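PDB 4XRI: importin-95 from Chaetomium thermophilum, which serves as a flexible HEAT-repeat transport receptor for the nuclear import of protein cargo and probably binds a small GTPase. Local coordinates for residues Ala87-Gln92 with Ala128-Pro133; Thr40-Tyr45 with Lys71-Ala76; Leu104-Leu109 with Asn135-Leu140. The protein carries 2 engineered substitutions. All blocks are in the same frame, centred on the assembly; numbering follows the deposited sequence.

Contact 1 of 3, residues Ala87-Gln92 with Ala128-Pro133; sequences AKWLNQ and AAIELP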
loop_
_atom_site.group_PDB
_atom_site.type_symbol
_atom_site.label_atom_id
_atom_site.label_comp_id
_atom_site.label_asym_id
_atom_site.label_seq_id
_atom_site.Cartn_x
_atom_site.Cartn_y
_atom_site.Cartn_z
ATOM N N ALA A 87 -18.288 -7.967 -25.677
ATOM C CA ALA A 87 -19.036 -9.012 -26.367
ATOM C C ALA A 87 -20.348 -8.451 -26.903
ATOM O O ALA A 87 -20.849 -8.895 -27.940
ATOM C CB ALA A 87 -19.301 -10.180 -25.439
ATOM N N LYS A 88 -20.897 -7.470 -26.191
ATOM C CA LYS A 88 -22.131 -6.815 -26.609
ATOM C C LYS A 88 -21.924 -6.041 -27.908
ATOM O O LYS A 88 -22.809 -6.014 -28.766
ATOM C CB LYS A 88 -22.653 -5.878 -25.516
ATOM C CG LYS A 88 -23.049 -6.579 -24.223
ATOM C CD LYS A 88 -23.734 -5.622 -23.256
ATOM C CE LYS A 88 -25.066 -5.132 -23.810
ATOM N NZ LYS A 88 -25.742 -4.182 -22.883
ATOM N N TRP A 89 -20.758 -5.420 -28.058
ATOM C CA TRP A 89 -20.450 -4.702 -29.290
ATOM C C TRP A 89 -20.276 -5.678 -30.446
ATOM O O TRP A 89 -20.764 -5.446 -31.553
ATOM C CB TRP A 89 -19.188 -3.851 -29.142
ATOM C CG TRP A 89 -18.747 -3.235 -30.443
ATOM C CD1 TRP A 89 -17.848 -3.750 -31.333
ATOM C CD2 TRP A 89 -19.193 -1.994 -31.000
ATOM N NE1 TRP A 89 -17.704 -2.905 -32.406
ATOM C CE2 TRP A 89 -18.517 -1.816 -32.225
ATOM C CE3 TRP A 89 -20.096 -1.011 -30.579
ATOM C CZ2 TRP A 89 -18.718 -0.702 -33.036
ATOM C CZ3 TRP A 89 -20.291 0.098 -31.383
ATOM C CH2 TRP A 89 -19.606 0.243 -32.598
ATOM N N LEU A 90 -19.575 -6.772 -30.174
ATOM C CA LEU A 90 -19.272 -7.764 -31.196
ATOM C C LEU A 90 -20.497 -8.555 -31.653
ATOM O O LEU A 90 -20.707 -8.735 -32.853
ATOM C CB LEU A 90 -18.200 -8.732 -30.687
ATOM C CG LEU A 90 -16.752 -8.236 -30.699
ATOM C CD1 LEU A 90 -15.813 -9.310 -30.161
ATOM C CD2 LEU A 90 -16.344 -7.819 -32.103
ATOM N N ASN A 91 -21.306 -9.022 -30.706
ATOM C CA ASN A 91 -22.332 -10.012 -31.030
ATOM C C ASN A 91 -23.784 -9.591 -30.813
ATOM O O ASN A 91 -24.700 -10.353 -31.125
ATOM C CB ASN A 91 -22.072 -11.287 -30.227
ATOM C CG ASN A 91 -20.838 -12.027 -30.696
ATOM O OD1 ASN A 91 -20.598 -12.160 -31.897
ATOM N ND2 ASN A 91 -20.040 -12.505 -29.749
ATOM N N GLN A 92 -24.007 -8.394 -30.285
ATOM C CA GLN A 92 -25.375 -7.947 -30.043
ATOM C C GLN A 92 -25.714 -6.693 -30.840
ATOM O O GLN A 92 -26.698 -6.006 -30.561
ATOM C CB GLN A 92 -25.600 -7.717 -28.550
ATOM C CG GLN A 92 -25.530 -9.003 -27.743
ATOM C CD GLN A 92 -25.722 -8.783 -26.259
ATOM O OE1 GLN A 92 -24.971 -9.315 -25.441
ATOM N NE2 GLN A 92 -26.737 -8.005 -25.901
ATOM N N ALA A 128 -11.922 0.811 -30.999
ATOM C CA ALA A 128 -10.654 0.347 -31.552
ATOM C C ALA A 128 -10.064 -0.799 -30.736
ATOM O O ALA A 128 -9.485 -1.733 -31.292
ATOM C CB ALA A 128 -9.661 1.499 -31.632
ATOM N N ALA A 129 -10.217 -0.720 -29.418
ATOM C CA ALA A 129 -9.700 -1.745 -28.517
ATOM C C ALA A 129 -10.350 -3.095 -28.802
ATOM O O ALA A 129 -9.766 -4.149 -28.548
ATOM C CB ALA A 129 -9.924 -1.343 -27.072
ATOM N N ILE A 130 -11.559 -3.048 -29.349
ATOM C CA ILE A 130 -12.285 -4.254 -29.716
ATOM C C ILE A 130 -11.979 -4.696 -31.146
ATOM O O ILE A 130 -11.732 -5.876 -31.403
ATOM C CB ILE A 130 -13.807 -4.050 -29.576
ATOM C CG1 ILE A 130 -14.166 -3.678 -28.137
ATOM C CG2 ILE A 130 -14.557 -5.303 -30.018
ATOM C CD1 ILE A 130 -15.599 -3.216 -27.978
ATOM N N GLU A 131 -11.980 -3.744 -32.073
ATOM C CA GLU A 131 -11.976 -4.082 -33.494
ATOM C C GLU A 131 -10.593 -4.226 -34.133
ATOM O O GLU A 131 -10.407 -5.054 -35.027
ATOM C CB GLU A 131 -12.773 -3.039 -34.272
ATOM C CG GLU A 131 -14.261 -3.083 -34.000
ATOM C CD GLU A 131 -15.078 -2.583 -35.174
ATOM O OE1 GLU A 131 -14.502 -1.906 -36.052
ATOM O OE2 GLU A 131 -16.291 -2.883 -35.229
ATOM N N LEU A 132 -9.628 -3.431 -33.686
ATOM C CA LEU A 132 -8.292 -3.463 -34.284
ATOM C C LEU A 132 -7.550 -4.806 -34.123
ATOM O O LEU A 132 -6.895 -5.261 -35.063
ATOM C CB LEU A 132 -7.434 -2.334 -33.715
ATOM C CG LEU A 132 -7.819 -0.938 -34.204
ATOM C CD1 LEU A 132 -6.868 0.114 -33.654
ATOM C CD2 LEU A 132 -7.833 -0.894 -35.723
ATOM N N PRO A 133 -7.641 -5.448 -32.938
ATOM C CA PRO A 133 -7.013 -6.774 -32.860
ATOM C C PRO A 133 -7.628 -7.791 -33.825
ATOM O O PRO A 133 -6.941 -8.710 -34.270
ATOM C CB PRO A 133 -7.259 -7.191 -31.405
ATOM C CG PRO A 133 -7.382 -5.917 -30.668
ATOM C CD PRO A 133 -8.072 -4.980 -31.608
#
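Trp89 and Glu131 make the one hydrogen bond between these two helix ends. The indole NE1 donates to Glu131 OE2 at 3.2 Å, with an N-H...O angle of 159°. OE2 sits at the ring edge, in the plane of the indole. From the carboxylate's side the bond is less regular. The N-H comes in on the anti side of OE2, 33° out of the carboxylate plane. The second oxygen, OE1, forms a salt bridge with Lys102 of helix 95-108. Both oxygens of this buried carboxylate are therefore engaged, and the lysine would be expected to stabilise its negative charge. The glutamate chain is extended beyond CG, which carries the acid to the indole from the neighbouring helix.

The segments lie on helix 79-91 and helix 114-131, near the C-terminal end of each. They belong to the N-terminal part of the importin-beta superhelix of HEAT repeats, where helices pack in successive layers.

The apolar contacts centre on Ile130. Its CD1 rests against Trp89 CB at 3.8 Å and also nears CG of the indole. CG2 packs on Leu90, 3.7 Å from CD2, and the two side chains run past each other in opposite directions. The same methyl also nears Trp89 CD1. In Ile130, CG2 lies opposite the backbone N and CG1 opposite the carbonyl carbon (chi1 -59°), which places CG2 between the indole and the leucine. Away from Glu131, the ring of Phe74 meets the indole at a slant. Arg98 and Val101 of helix 95-108 also touch it.

Contact 2 of 3, residues Thr40-Tyr45 with Lys71-Ala76; sequences TNFSQY and KNAFSA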
loop_
_atom_site.group_PDB
_atom_site.type_symbol
_atom_site.label_atom_id
_atom_site.label_comp_id
_atom_site.label_asym_id
_atom_site.label_seq_id
_atom_site.Cartn_x
_atom_site.Cartn_y
_atom_site.Cartn_z
ATOM N N THR A 40 -33.318 -3.006 -23.369
ATOM C CA THR A 40 -34.451 -3.261 -24.255
ATOM C C THR A 40 -34.023 -3.318 -25.728
ATOM O O THR A 40 -34.463 -4.198 -26.468
ATOM C CB THR A 40 -35.568 -2.205 -24.065
ATOM O OG1 THR A 40 -36.657 -2.495 -24.946
ATOM C CG2 THR A 40 -35.066 -0.790 -24.322
ATOM N N ASN A 41 -33.166 -2.392 -26.150
ATOM C CA ASN A 41 -32.645 -2.392 -27.510
ATOM C C ASN A 41 -31.265 -1.756 -27.515
ATOM O O ASN A 41 -31.131 -0.535 -27.618
ATOM C CB ASN A 41 -33.589 -1.651 -28.464
ATOM C CG ASN A 41 -33.241 -1.871 -29.933
ATOM O OD1 ASN A 41 -32.102 -2.183 -30.281
ATOM N ND2 ASN A 41 -34.231 -1.705 -30.803
ATOM N N PHE A 42 -30.243 -2.597 -27.405
ATOM C CA PHE A 42 -28.869 -2.131 -27.264
ATOM C C PHE A 42 -28.403 -1.326 -28.474
ATOM O O PHE A 42 -27.745 -0.298 -28.327
ATOM C CB PHE A 42 -27.935 -3.317 -27.030
ATOM C CG PHE A 42 -26.514 -2.924 -26.762
ATOM C CD1 PHE A 42 -26.175 -2.260 -25.595
ATOM C CD2 PHE A 42 -25.515 -3.222 -27.672
ATOM C CE1 PHE A 42 -24.868 -1.897 -25.342
ATOM C CE2 PHE A 42 -24.205 -2.861 -27.425
ATOM C CZ PHE A 42 -23.881 -2.198 -26.259
ATOM N N SER A 43 -28.757 -1.793 -29.667
ATOM C CA SER A 43 -28.364 -1.120 -30.900
ATOM C C SER A 43 -28.965 0.278 -30.997
ATOM O O SER A 43 -28.277 1.237 -31.346
ATOM C CB SER A 43 -28.776 -1.950 -32.118
ATOM O OG SER A 43 -28.041 -3.160 -32.173
ATOM N N GLN A 44 -30.251 0.387 -30.679
ATOM C CA GLN A 44 -30.944 1.669 -30.735
ATOM C C GLN A 44 -30.394 2.617 -29.677
ATOM O O GLN A 44 -30.340 3.832 -29.880
ATOM C CB GLN A 44 -32.449 1.475 -30.548
ATOM C CG GLN A 44 -33.299 2.488 -31.296
ATOM C CD GLN A 44 -33.135 2.386 -32.802
ATOM O OE1 GLN A 44 -32.740 1.344 -33.328
ATOM N NE2 GLN A 44 -33.434 3.473 -33.505
ATOM N N TYR A 45 -29.988 2.044 -28.548
ATOM C CA TYR A 45 -29.332 2.790 -27.480
ATOM C C TYR A 45 -28.037 3.409 -27.996
ATOM O O TYR A 45 -27.751 4.580 -27.743
ATOM C CB TYR A 45 -29.062 1.872 -26.285
ATOM C CG TYR A 45 -28.344 2.514 -25.115
ATOM C CD1 TYR A 45 -28.943 3.522 -24.371
ATOM C CD2 TYR A 45 -27.079 2.082 -24.732
ATOM C CE1 TYR A 45 -28.293 4.100 -23.292
ATOM C CE2 TYR A 45 -26.422 2.650 -23.656
ATOM C CZ TYR A 45 -27.035 3.657 -22.938
ATOM O OH TYR A 45 -26.383 4.226 -21.868
ATOM N N LYS A 71 -19.524 5.235 -24.740
ATOM C CA LYS A 71 -18.272 4.558 -24.424
ATOM C C LYS A 71 -18.489 3.465 -23.384
ATOM O O LYS A 71 -17.981 2.351 -23.521
ATOM C CB LYS A 71 -17.232 5.568 -23.923
ATOM C CG LYS A 71 -15.874 4.967 -23.571
ATOM C CD LYS A 71 -15.707 4.772 -22.067
ATOM C CE LYS A 71 -15.791 6.088 -21.311
ATOM N NZ LYS A 71 -15.568 5.894 -19.849
ATOM N N ASN A 72 -19.252 3.794 -22.347
ATOM C CA ASN A 72 -19.508 2.866 -21.254
ATOM C C ASN A 72 -20.458 1.737 -21.632
ATOM O O ASN A 72 -20.642 0.789 -20.868
ATOM C CB ASN A 72 -20.075 3.615 -20.049
ATOM C CG ASN A 72 -19.038 4.470 -19.352
ATOM O OD1 ASN A 72 -17.839 4.220 -19.460
ATOM N ND2 ASN A 72 -19.496 5.481 -18.625
ATOM N N ALA A 73 -21.061 1.840 -22.810
ATOM C CA ALA A 73 -22.013 0.831 -23.255
ATOM C C ALA A 73 -21.305 -0.448 -23.687
ATOM O O ALA A 73 -21.912 -1.517 -23.728
ATOM C CB ALA A 73 -22.868 1.368 -24.389
ATOM N N PHE A 74 -20.018 -0.337 -23.999
ATOM C CA PHE A 74 -19.236 -1.502 -24.398
ATOM C C PHE A 74 -17.781 -1.398 -23.943
ATOM O O PHE A 74 -16.876 -1.874 -24.626
ATOM C CB PHE A 74 -19.302 -1.698 -25.915
ATOM C CG PHE A 74 -19.109 -0.432 -26.703
ATOM C CD1 PHE A 74 -17.840 -0.003 -27.052
ATOM C CD2 PHE A 74 -20.198 0.323 -27.104
ATOM C CE1 PHE A 74 -17.660 1.158 -27.780
ATOM C CE2 PHE A 74 -20.025 1.484 -27.833
ATOM C CZ PHE A 74 -18.754 1.902 -28.173
ATOM N N SER A 75 -17.563 -0.776 -22.788
ATOM C CA SER A 75 -16.229 -0.706 -22.203
ATOM C C SER A 75 -16.292 -0.530 -20.689
ATOM O O SER A 75 -17.248 0.032 -20.160
ATOM C CB SER A 75 -15.419 0.431 -22.830
ATOM O OG SER A 75 -15.977 1.687 -22.496
ATOM N N ALA A 76 -15.266 -1.024 -19.999
ATOM C CA ALA A 76 -15.181 -0.910 -18.546
ATOM C C ALA A 76 -13.750 -1.119 -18.061
ATOM O O ALA A 76 -12.922 -1.682 -18.773
ATOM C CB ALA A 76 -16.116 -1.910 -17.877
#
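Ala73 meets two aromatic rings, Phe42 and Tyr45, one helical turn apart on helix 42-54. Its methyl CB lies 3.9 Å from Phe42 CE1 and 3.8 Å from Tyr45 CE2. Tyr45 meets the methyl with its ring edge. Phe42 turns its edge to the carbonyl oxygen of Ala73, which lies near the ring plane, 3.3 Å from CZ. The partly positive ring hydrogens can face this oxygen there, though no hydrogen bond is formed. In both aromatic residues CG lies opposite the backbone N (chi1 -175° in Phe42, 178° in Tyr45), which sends the two rings out together toward Ala73. With an alanine in place of Phe42, a gap would probably open beside Ala73, and its carbonyl oxygen is likely to lose its aromatic neighbour.

The next shell fixes the start of the helix. Asn41 is its N-cap. Its OD1 accepts from Gln44 N at 3.2 Å, with the donor above the carbonyl plane. Across the contact, Ala73 lies near the C-terminal end of helix 60-72.

Tyr45 packs on Leu34, Ala37 and Ala38 of helix 24-40. Phe42 reaches Lys88 of helix 79-91, and Phe74 lies against Ala126 and Ile127 of helix 114-131.

Contact 3 of 3, residues Leu104-Leu109 with Asn135-Leu140; sequences LALETL and NQWPEL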
loop_
_atom_site.group_PDB
_atom_site.type_symbol
_atom_site.label_atom_id
_atom_site.label_comp_id
_atom_site.label_asym_id
_atom_site.label_seq_id
_atom_site.Cartn_x
_atom_site.Cartn_y
_atom_site.Cartn_z
ATOM N N LEU A 104 -20.128 8.186 -37.429
ATOM C CA LEU A 104 -20.559 9.381 -36.709
ATOM C C LEU A 104 -19.540 9.792 -35.649
ATOM O O LEU A 104 -19.282 10.982 -35.454
ATOM C CB LEU A 104 -21.927 9.156 -36.062
ATOM C CG LEU A 104 -23.133 9.231 -36.999
ATOM C CD1 LEU A 104 -24.424 9.014 -36.224
ATOM C CD2 LEU A 104 -23.161 10.565 -37.724
ATOM N N ALA A 105 -18.963 8.803 -34.971
ATOM C CA ALA A 105 -17.935 9.059 -33.970
ATOM C C ALA A 105 -16.711 9.692 -34.623
ATOM O O ALA A 105 -16.161 10.671 -34.114
ATOM C CB ALA A 105 -17.552 7.773 -33.251
ATOM N N LEU A 106 -16.293 9.120 -35.748
ATOM C CA LEU A 106 -15.172 9.643 -36.523
ATOM C C LEU A 106 -15.393 11.090 -36.942
ATOM O O LEU A 106 -14.503 11.932 -36.809
ATOM C CB LEU A 106 -14.935 8.784 -37.768
ATOM C CG LEU A 106 -13.758 7.808 -37.755
ATOM C CD1 LEU A 106 -13.586 7.172 -39.127
ATOM C CD2 LEU A 106 -12.485 8.515 -37.315
ATOM N N GLU A 107 -16.586 11.370 -37.454
ATOM C CA GLU A 107 -16.917 12.697 -37.957
ATOM C C GLU A 107 -16.965 13.747 -36.845
ATOM O O GLU A 107 -16.666 14.918 -37.075
ATOM C CB GLU A 107 -18.252 12.656 -38.707
ATOM C CG GLU A 107 -18.171 11.953 -40.054
ATOM C CD GLU A 107 -19.531 11.598 -40.627
ATOM O OE1 GLU A 107 -19.578 11.042 -41.745
ATOM O OE2 GLU A 107 -20.553 11.867 -39.960
ATOM N N THR A 108 -17.318 13.316 -35.638
ATOM C CA THR A 108 -17.465 14.216 -34.496
ATOM C C THR A 108 -16.110 14.765 -34.029
ATOM O O THR A 108 -16.040 15.794 -33.350
ATOM C CB THR A 108 -18.184 13.497 -33.328
ATOM O OG1 THR A 108 -19.460 13.024 -33.773
ATOM C CG2 THR A 108 -18.400 14.425 -32.133
ATOM N N LEU A 109 -15.029 14.088 -34.411
ATOM C CA LEU A 109 -13.681 14.561 -34.094
ATOM C C LEU A 109 -13.428 15.968 -34.633
ATOM O O LEU A 109 -12.623 16.720 -34.082
ATOM C CB LEU A 109 -12.626 13.609 -34.658
ATOM C CG LEU A 109 -12.514 12.196 -34.082
ATOM C CD1 LEU A 109 -11.348 11.472 -34.738
ATOM C CD2 LEU A 109 -12.347 12.231 -32.570
ATOM N N ASN A 135 -8.916 -6.811 -36.663
ATOM C CA ASN A 135 -8.773 -6.155 -37.960
ATOM C C ASN A 135 -10.121 -5.804 -38.596
ATOM O O ASN A 135 -10.345 -6.028 -39.787
ATOM C CB ASN A 135 -7.951 -7.036 -38.905
ATOM C CG ASN A 135 -7.427 -6.276 -40.107
ATOM O OD1 ASN A 135 -7.341 -5.048 -40.094
ATOM N ND2 ASN A 135 -7.074 -7.007 -41.159
ATOM N N GLN A 136 -11.014 -5.235 -37.793
ATOM C CA GLN A 136 -12.365 -4.923 -38.249
ATOM C C GLN A 136 -12.572 -3.430 -38.521
ATOM O O GLN A 136 -13.649 -3.010 -38.942
ATOM C CB GLN A 136 -13.384 -5.420 -37.222
ATOM C CG GLN A 136 -13.471 -6.936 -37.158
ATOM C CD GLN A 136 -14.266 -7.438 -35.971
ATOM O OE1 GLN A 136 -14.483 -6.712 -35.001
ATOM N NE2 GLN A 136 -14.711 -8.689 -36.044
ATOM N N TRP A 137 -11.537 -2.632 -38.278
ATOM C CA TRP A 137 -11.557 -1.216 -38.643
ATOM C C TRP A 137 -10.244 -0.828 -39.319
ATOM O O TRP A 137 -9.471 -0.041 -38.771
ATOM C CB TRP A 137 -11.802 -0.343 -37.410
ATOM C CG TRP A 137 -12.405 1.001 -37.711
ATOM C CD1 TRP A 137 -12.581 1.570 -38.941
ATOM C CD2 TRP A 137 -12.927 1.937 -36.756
ATOM N NE1 TRP A 137 -13.176 2.804 -38.808
ATOM C CE2 TRP A 137 -13.397 3.050 -37.484
ATOM C CE3 TRP A 137 -13.041 1.938 -35.365
ATOM C CZ2 TRP A 137 -13.972 4.155 -36.856
ATOM C CZ3 TRP A 137 -13.612 3.037 -34.748
ATOM C CH2 TRP A 137 -14.070 4.129 -35.492
ATOM N N PRO A 138 -9.984 -1.388 -40.512
ATOM C CA PRO A 138 -8.696 -1.178 -41.185
ATOM C C PRO A 138 -8.456 0.269 -41.611
ATOM O O PRO A 138 -7.312 0.639 -41.874
ATOM C CB PRO A 138 -8.792 -2.093 -42.413
ATOM C CG PRO A 138 -10.250 -2.218 -42.669
ATOM C CD PRO A 138 -10.896 -2.219 -41.318
ATOM N N GLU A 139 -9.512 1.075 -41.664
ATOM C CA GLU A 139 -9.390 2.454 -42.133
ATOM C C GLU A 139 -8.965 3.425 -41.034
ATOM O O GLU A 139 -8.522 4.538 -41.322
ATOM C CB GLU A 139 -10.714 2.936 -42.734
ATOM C CG GLU A 139 -11.276 2.060 -43.844
ATOM C CD GLU A 139 -12.230 0.998 -43.332
ATOM O OE1 GLU A 139 -12.198 0.698 -42.120
ATOM O OE2 GLU A 139 -13.018 0.469 -44.144
ATOM N N LEU A 140 -9.088 2.993 -39.782
ATOM C CA LEU A 140 -9.024 3.907 -38.642
ATOM C C LEU A 140 -7.703 4.660 -38.461
ATOM O O LEU A 140 -7.680 5.890 -38.513
ATOM C CB LEU A 140 -9.328 3.149 -37.353
ATOM C CG LEU A 140 -9.282 4.039 -36.111
ATOM C CD1 LEU A 140 -10.280 5.182 -36.236
ATOM C CD2 LEU A 140 -9.541 3.233 -34.853
#
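In the N-terminal part of the HEAT-repeat superhelix, the turn that joins helix 114-131 to helix 140-150 folds back on helix 95-108. A Schellman motif closes the first of the joined helices, with Asn135 at positive phi as its C-prime residue. A type I beta turn from Trp137 to Leu140 then leads into the next helix.

Within 104-109, Leu106 carries the contact. Its CG and CD1 both approach CZ2 on the six-membered ring of Trp137, each at 3.8 Å. They come in obliquely, and the two side chains slide past each other in opposite directions. The other methyl, CD2, turns to Leu140, whose CD1 is 4.1 Å away.

Within the turn, Leu140 CD1 sits over one face of the indole, offset toward the rim. The ring also forms a cation-pi contact with Lys102, so it joins helix 95-108 through both a leucine and a lysine. Leu140 packs further on Ala128 and Ile166.

One turn beyond Leu104, Thr108 folds its hydroxyl back on the helix. Leu104 O accepts from both Thr108 N and Thr108 OG1, on opposite faces of its carbonyl plane, and the OG1 bond measures 2.7 Å.

Overall arrangement
All three contacts are mainly buried and lie in the N-terminal part of the superhelix. Contact 1 unites helices 79-91 and 114-131 and adds a buried polar bond to its apolar packing. Contact 2 sets helix 42-54 against the end of helix 60-72 through two aromatic rings on one alanine, with no hydrogen bond across, and contact 3 sets helix 95-108 against a turn through aliphatic groups and an indole. Contacts 1 and 2 touch, for example where Ile130 CD1 packs against Phe74 O. Contacts 1 and 3 alternate along the chain, and Glu131 O probably accepts from Gln136 N. Lys102 also serves both. Contacts 2 and 3 do not touch; their centres are about 17 Å apart.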